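Local coordinates for 3-dehydroquinate dehydratase (Thermus thermophilus, PDB 2UYG), which catalyses the trans-dehydration of 3-dehydroquinate to 3-dehydroshikimate, the third step of chorismate biosynthesis, probably through an enolate intermediate, at residues R47-E52 / I56-Q61; G121-S124 / L129-K132. One frame throughout, in Å; residues are numbered along the deposited sequence.

Contact 1. Residues R47-E52 / I56-Q61; sequences RQTNYE and IEWVQQ
Trp58 lays its indole against Arg47, Gln48 and Thr49 where strand 44-48 gives way to the turn before the helix, and nonpolar packing accounts for most of the contact. A CH-pi interaction holds one face: Arg47 CB stands 4.0 Å from the centroid of the Trp58 six-membered ring, only 17° off its normal. The Arg47 chain, extended from CG to NE, then runs on over the same face, with CD reaching 4.0 Å from Trp58 CE2 toward the rim. Thr49 approaches obliquely, CG2 lying 3.4 Å from Trp58 CZ3.

A second patch lies at the start of the helix, where Glu52 and Ile56, one turn apart, run side by side, Glu52 CG 3.7 Å from Ile56 CD1; Ile56 CG1 presses to 3.2 Å from Glu52 O.

Polar atoms meet the ring at one point: the carbonyl of Gln48 faces its edge close to the plane, with Gln48 O 3.5 Å from Trp58 CH2.

Hydrogen bonds fix the backbone. Ile56 N donates to Glu52 O at 2.9 Å, nearly straight (168°), as expected of a first helical turn. Thr49 OG1, turned anti to its own backbone N (chi1 169°), accepts from Tyr51 N at 2.9 Å; this ST turn leads the chain to Tyr51, the N-cap residue. The Glu52 carboxylate looks elsewhere, OE2 bonding to Ser81 OG and to Tyr80 OH of a neighbouring subunit.

The whole forms a strand-turn-helix connection at an outermost strand of the parallel sheet. Arg47 and Thr49 pair through their backbones with Ile4 and Asn6 of strand 2-6, whose Leu5 also touches Trp58, and Ala83 of helix 82-89 packs on both Glu52 and Ile56.

Contact 2. Residues G121-S124 / L129-K132; sequences GIVS and LSYK
Ser130 and Val123 bury the most surface in this small, buried contact, with Ser124 adding a lesser share. The valine enters through a single branch: CG2 rests 3.6 Å from Ser130 CB and 3.5 Å from Ser130 O, so one methyl packs against both the side chain and the carbonyl of the helical residue. Its chi1 of 1° almost eclipses CG1 with the backbone N, a torsion outside the staggered rotamers, so the exact methyl positions deserve some caution.

Ser130 returns the contact from the first turn of its helix. With OG anti to the carbonyl carbon (chi1 -56°), the hydroxyl is carried back along the helix toward the preceding loop and lies over the strand backbone, 3.9 Å from Ser124 CA. Its main partner is His99 O on the adjoining strand; Phe126 N and Gly127 O form only weak bonds, and the two carbonyls can at best share the single hydroxyl proton. The buried hydroxyl thus ties helix start to neighbouring strand, engaging the loop weakly. Ser124 contributes backbone here, its side chain pointing away from the helix and packing on His99, the predicted proton donor.

Strand 121-124 is the last strand of this chain's parallel sheet and pairs antiparallel with a strand of another subunit. The arrangement is the closing beta-alpha unit of the three-layer, flavodoxin-like fold of type II dehydroquinases.

Contacts 1 and 2 follow one another along the chain and flank the same parallel sheet from its two outermost strands, 44-48 and 121-124. They lie on opposite sides of the chain's centre, about 19 Å apart between centres and about 7 Å between nearest atoms, without touching. Contact 1 keeps some distance from the predicted active site, the side chain of Gln48 being about 8 Å from that of Arg16, the predicted transition-state stabilizer. Contact 2 comes closer: the side chain of Ser130 is about 6 Å from that of Leu100, predicted to bind substrate. Both reach other subunits too, as suits a dodecamer: contact 1 largely through polar side chains of both its segments, among them Asn50, Glu57 and Gln60, and 121-124 by extending the sheet.

Contact 1. Residues R47-E52 / I56-Q61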
loop_
_atom_site.group_PDB
_atom_site.type_symbol
_atom_site.label_atom_id
_atom_site.label_comp_id
_atom_site.label_asym_id
_atom_site.label_seq_id
_atom_site.Cartn_x
_atom_site.Cartn_y
_atom_site.Cartn_z
ATOM N N ARG A 47 -38.439 -8.985 0.078
ATOM C CA ARG A 47 -38.027 -9.555 -1.191
ATOM C C ARG A 47 -36.472 -9.906 -1.142
ATOM O O ARG A 47 -35.640 -9.297 -0.349
ATOM C CB ARG A 47 -38.325 -8.601 -2.312
ATOM C CG ARG A 47 -39.781 -8.192 -2.523
ATOM C CD ARG A 47 -40.079 -7.050 -3.539
ATOM N NE ARG A 47 -41.541 -6.930 -3.858
ATOM C CZ ARG A 47 -42.629 -7.738 -3.368
ATOM N NH1 ARG A 47 -42.546 -8.694 -2.420
ATOM N NH2 ARG A 47 -43.857 -7.567 -3.799
ATOM N N GLN A 48 -36.110 -10.920 -1.912
ATOM C CA GLN A 48 -34.766 -11.387 -2.064
ATOM C C GLN A 48 -34.498 -11.762 -3.533
ATOM O O GLN A 48 -35.413 -12.272 -4.195
ATOM C CB GLN A 48 -34.570 -12.646 -1.227
ATOM C CG GLN A 48 -33.042 -13.084 -1.149
ATOM C CD GLN A 48 -32.574 -14.108 -2.191
ATOM O OE1 GLN A 48 -33.353 -14.816 -2.769
ATOM N NE2 GLN A 48 -31.280 -14.103 -2.491
ATOM N N THR A 49 -33.248 -11.523 -4.007
ATOM C CA THR A 49 -32.732 -11.991 -5.307
ATOM C C THR A 49 -31.184 -12.252 -5.289
ATOM O O THR A 49 -30.409 -11.696 -4.530
ATOM C CB THR A 49 -33.055 -10.905 -6.339
ATOM O OG1 THR A 49 -32.374 -11.170 -7.515
ATOM C CG2 THR A 49 -32.370 -9.522 -5.932
ATOM N N ASN A 50 -30.731 -13.034 -6.226
ATOM C CA ASN A 50 -29.324 -13.262 -6.398
ATOM C C ASN A 50 -28.714 -12.319 -7.485
ATOM O O ASN A 50 -27.515 -12.416 -7.714
ATOM C CB ASN A 50 -29.108 -14.695 -6.810
ATOM C CG ASN A 50 -29.419 -15.701 -5.681
ATOM O OD1 ASN A 50 -28.946 -15.557 -4.552
ATOM N ND2 ASN A 50 -30.227 -16.729 -6.003
ATOM N N TYR A 51 -29.554 -11.450 -8.109
ATOM C CA TYR A 51 -29.171 -10.601 -9.218
ATOM C C TYR A 51 -29.026 -9.115 -8.844
ATOM O O TYR A 51 -29.948 -8.477 -8.321
ATOM C CB TYR A 51 -30.175 -10.624 -10.350
ATOM C CG TYR A 51 -30.238 -11.905 -11.147
ATOM C CD1 TYR A 51 -29.790 -11.922 -12.430
ATOM C CD2 TYR A 51 -30.829 -13.085 -10.605
ATOM C CE1 TYR A 51 -29.866 -13.052 -13.175
ATOM C CE2 TYR A 51 -30.883 -14.212 -11.337
ATOM C CZ TYR A 51 -30.421 -14.190 -12.632
ATOM O OH TYR A 51 -30.508 -15.266 -13.430
ATOM N N GLU A 52 -27.851 -8.601 -9.100
ATOM C CA GLU A 52 -27.492 -7.225 -8.737
ATOM C C GLU A 52 -28.475 -6.253 -9.387
ATOM O O GLU A 52 -29.020 -5.317 -8.762
ATOM C CB GLU A 52 -26.066 -6.962 -9.231
ATOM C CG GLU A 52 -25.715 -5.467 -9.271
ATOM C CD GLU A 52 -24.295 -5.163 -9.702
ATOM O OE1 GLU A 52 -23.950 -5.627 -10.829
ATOM O OE2 GLU A 52 -23.567 -4.457 -8.924
ATOM N N ILE A 56 -31.029 -3.508 -7.663
ATOM C CA ILE A 56 -30.967 -2.154 -8.118
ATOM C C ILE A 56 -32.373 -1.655 -8.467
ATOM O O ILE A 56 -32.803 -0.624 -7.935
ATOM C CB ILE A 56 -30.040 -2.077 -9.320
ATOM C CG1 ILE A 56 -28.576 -2.144 -8.844
ATOM C CG2 ILE A 56 -30.287 -0.754 -10.137
ATOM C CD1 ILE A 56 -27.579 -2.365 -10.006
ATOM N N GLU A 57 -33.077 -2.385 -9.346
ATOM C CA GLU A 57 -34.366 -1.957 -9.840
ATOM C C GLU A 57 -35.336 -1.802 -8.679
ATOM O O GLU A 57 -35.970 -0.783 -8.598
ATOM C CB GLU A 57 -34.898 -2.871 -10.951
ATOM C CG GLU A 57 -34.113 -2.601 -12.196
ATOM C CD GLU A 57 -34.535 -3.301 -13.458
ATOM O OE1 GLU A 57 -35.095 -4.394 -13.413
ATOM O OE2 GLU A 57 -34.192 -2.737 -14.520
ATOM N N TRP A 58 -35.372 -2.756 -7.751
ATOM C CA TRP A 58 -36.235 -2.630 -6.585
ATOM C C TRP A 58 -35.868 -1.419 -5.715
ATOM O O TRP A 58 -36.765 -0.710 -5.172
ATOM C CB TRP A 58 -36.150 -3.877 -5.755
ATOM C CG TRP A 58 -36.803 -5.080 -6.295
ATOM C CD1 TRP A 58 -37.961 -5.123 -7.128
ATOM C CD2 TRP A 58 -36.556 -6.440 -5.903
ATOM N NE1 TRP A 58 -38.338 -6.430 -7.312
ATOM C CE2 TRP A 58 -37.514 -7.261 -6.579
ATOM C CE3 TRP A 58 -35.540 -7.080 -5.094
ATOM C CZ2 TRP A 58 -37.464 -8.691 -6.542
ATOM C CZ3 TRP A 58 -35.516 -8.461 -4.995
ATOM C CH2 TRP A 58 -36.496 -9.276 -5.681
ATOM N N VAL A 59 -34.592 -1.119 -5.509
ATOM C CA VAL A 59 -34.390 0.093 -4.745
ATOM C C VAL A 59 -34.861 1.270 -5.557
ATOM O O VAL A 59 -35.578 2.137 -5.022
ATOM C CB VAL A 59 -32.981 0.292 -3.966
ATOM C CG1 VAL A 59 -32.266 -0.971 -3.628
ATOM C CG2 VAL A 59 -32.203 1.367 -4.527
ATOM N N GLN A 60 -34.607 1.243 -6.869
ATOM C CA GLN A 60 -34.918 2.419 -7.707
ATOM C C GLN A 60 -36.412 2.744 -7.718
ATOM O O GLN A 60 -36.813 3.947 -7.575
ATOM C CB GLN A 60 -34.455 2.216 -9.159
ATOM C CG GLN A 60 -32.997 2.351 -9.470
ATOM C CD GLN A 60 -32.669 1.929 -10.930
ATOM O OE1 GLN A 60 -33.527 1.468 -11.670
ATOM N NE2 GLN A 60 -31.454 2.061 -11.303
ATOM N N GLN A 61 -37.232 1.718 -7.917
ATOM C CA GLN A 61 -38.691 1.902 -8.216
ATOM C C GLN A 61 -39.426 1.994 -6.827
ATOM O O GLN A 61 -40.571 2.328 -6.785
ATOM C CB GLN A 61 -39.226 0.685 -9.108
ATOM C CG GLN A 61 -40.382 0.832 -10.321
ATOM C CD GLN A 61 -39.750 1.016 -11.816
ATOM O OE1 GLN A 61 -39.187 2.081 -12.144
ATOM N NE2 GLN A 61 -39.818 -0.038 -12.654
#

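Contact 2. Residues G121-S124 / L129-K132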
loop_
_atom_site.group_PDB
_atom_site.type_symbol
_atom_site.label_atom_id
_atom_site.label_comp_id
_atom_site.label_asym_id
_atom_site.label_seq_id
_atom_site.Cartn_x
_atom_site.Cartn_y
_atom_site.Cartn_z
ATOM N N GLY A 121 -28.187 4.558 8.134
ATOM C CA GLY A 121 -27.353 3.914 9.139
ATOM C C GLY A 121 -27.145 2.483 8.819
ATOM O O GLY A 121 -27.659 2.004 7.758
ATOM N N ILE A 122 -26.423 1.826 9.734
ATOM C CA ILE A 122 -26.051 0.450 9.602
ATOM C C ILE A 122 -26.220 -0.315 10.870
ATOM O O ILE A 122 -25.900 0.165 11.967
ATOM C CB ILE A 122 -24.600 0.302 8.929
ATOM C CG1 ILE A 122 -24.128 -1.155 8.864
ATOM C CG2 ILE A 122 -23.604 1.193 9.534
ATOM C CD1 ILE A 122 -23.077 -1.361 7.749
ATOM N N VAL A 123 -26.804 -1.509 10.745
ATOM C CA VAL A 123 -26.916 -2.366 11.859
ATOM C C VAL A 123 -26.435 -3.732 11.576
ATOM O O VAL A 123 -26.895 -4.432 10.669
ATOM C CB VAL A 123 -28.287 -2.281 12.706
ATOM C CG1 VAL A 123 -29.267 -1.344 12.215
ATOM C CG2 VAL A 123 -28.772 -3.567 13.101
ATOM N N SER A 124 -25.451 -4.162 12.330
ATOM C CA SER A 124 -25.065 -5.554 12.102
ATOM C C SER A 124 -24.440 -6.408 13.195
ATOM O O SER A 124 -23.799 -5.915 14.073
ATOM C CB SER A 124 -24.175 -5.575 10.867
ATOM O OG SER A 124 -22.944 -5.034 11.168
ATOM N N LEU A 129 -32.508 -10.186 14.471
ATOM C CA LEU A 129 -32.757 -8.961 15.200
ATOM C C LEU A 129 -32.127 -7.724 14.581
ATOM O O LEU A 129 -32.511 -6.645 14.950
ATOM C CB LEU A 129 -32.252 -9.165 16.650
ATOM C CG LEU A 129 -33.140 -10.142 17.416
ATOM C CD1 LEU A 129 -32.421 -10.568 18.655
ATOM C CD2 LEU A 129 -34.487 -9.500 17.789
ATOM N N SER A 130 -31.137 -7.815 13.687
ATOM C CA SER A 130 -30.680 -6.590 12.975
ATOM C C SER A 130 -31.842 -5.996 12.173
ATOM O O SER A 130 -31.884 -4.763 11.965
ATOM C CB SER A 130 -29.535 -6.845 11.936
ATOM O OG SER A 130 -28.432 -7.461 12.491
ATOM N N TYR A 131 -32.712 -6.880 11.641
ATOM C CA TYR A 131 -33.914 -6.425 10.890
ATOM C C TYR A 131 -34.883 -5.755 11.800
ATOM O O TYR A 131 -35.415 -4.632 11.532
ATOM C CB TYR A 131 -34.597 -7.570 10.076
ATOM C CG TYR A 131 -33.749 -8.070 8.950
ATOM C CD1 TYR A 131 -32.603 -8.898 9.197
ATOM C CD2 TYR A 131 -34.082 -7.795 7.602
ATOM C CE1 TYR A 131 -31.776 -9.393 8.105
ATOM C CE2 TYR A 131 -33.305 -8.322 6.545
ATOM C CZ TYR A 131 -32.151 -9.098 6.811
ATOM O OH TYR A 131 -31.445 -9.577 5.759
ATOM N N LYS A 132 -35.074 -6.385 12.935
ATOM C CA LYS A 132 -35.915 -5.770 14.015
ATOM C C LYS A 132 -35.546 -4.386 14.339
ATOM O O LYS A 132 -36.408 -3.450 14.379
ATOM C CB LYS A 132 -35.788 -6.560 15.319
ATOM C CG LYS A 132 -37.088 -6.757 16.014
ATOM C CD LYS A 132 -37.356 -5.982 17.239
ATOM C CE LYS A 132 -37.639 -6.911 18.383
ATOM N NZ LYS A 132 -38.870 -6.567 18.987
#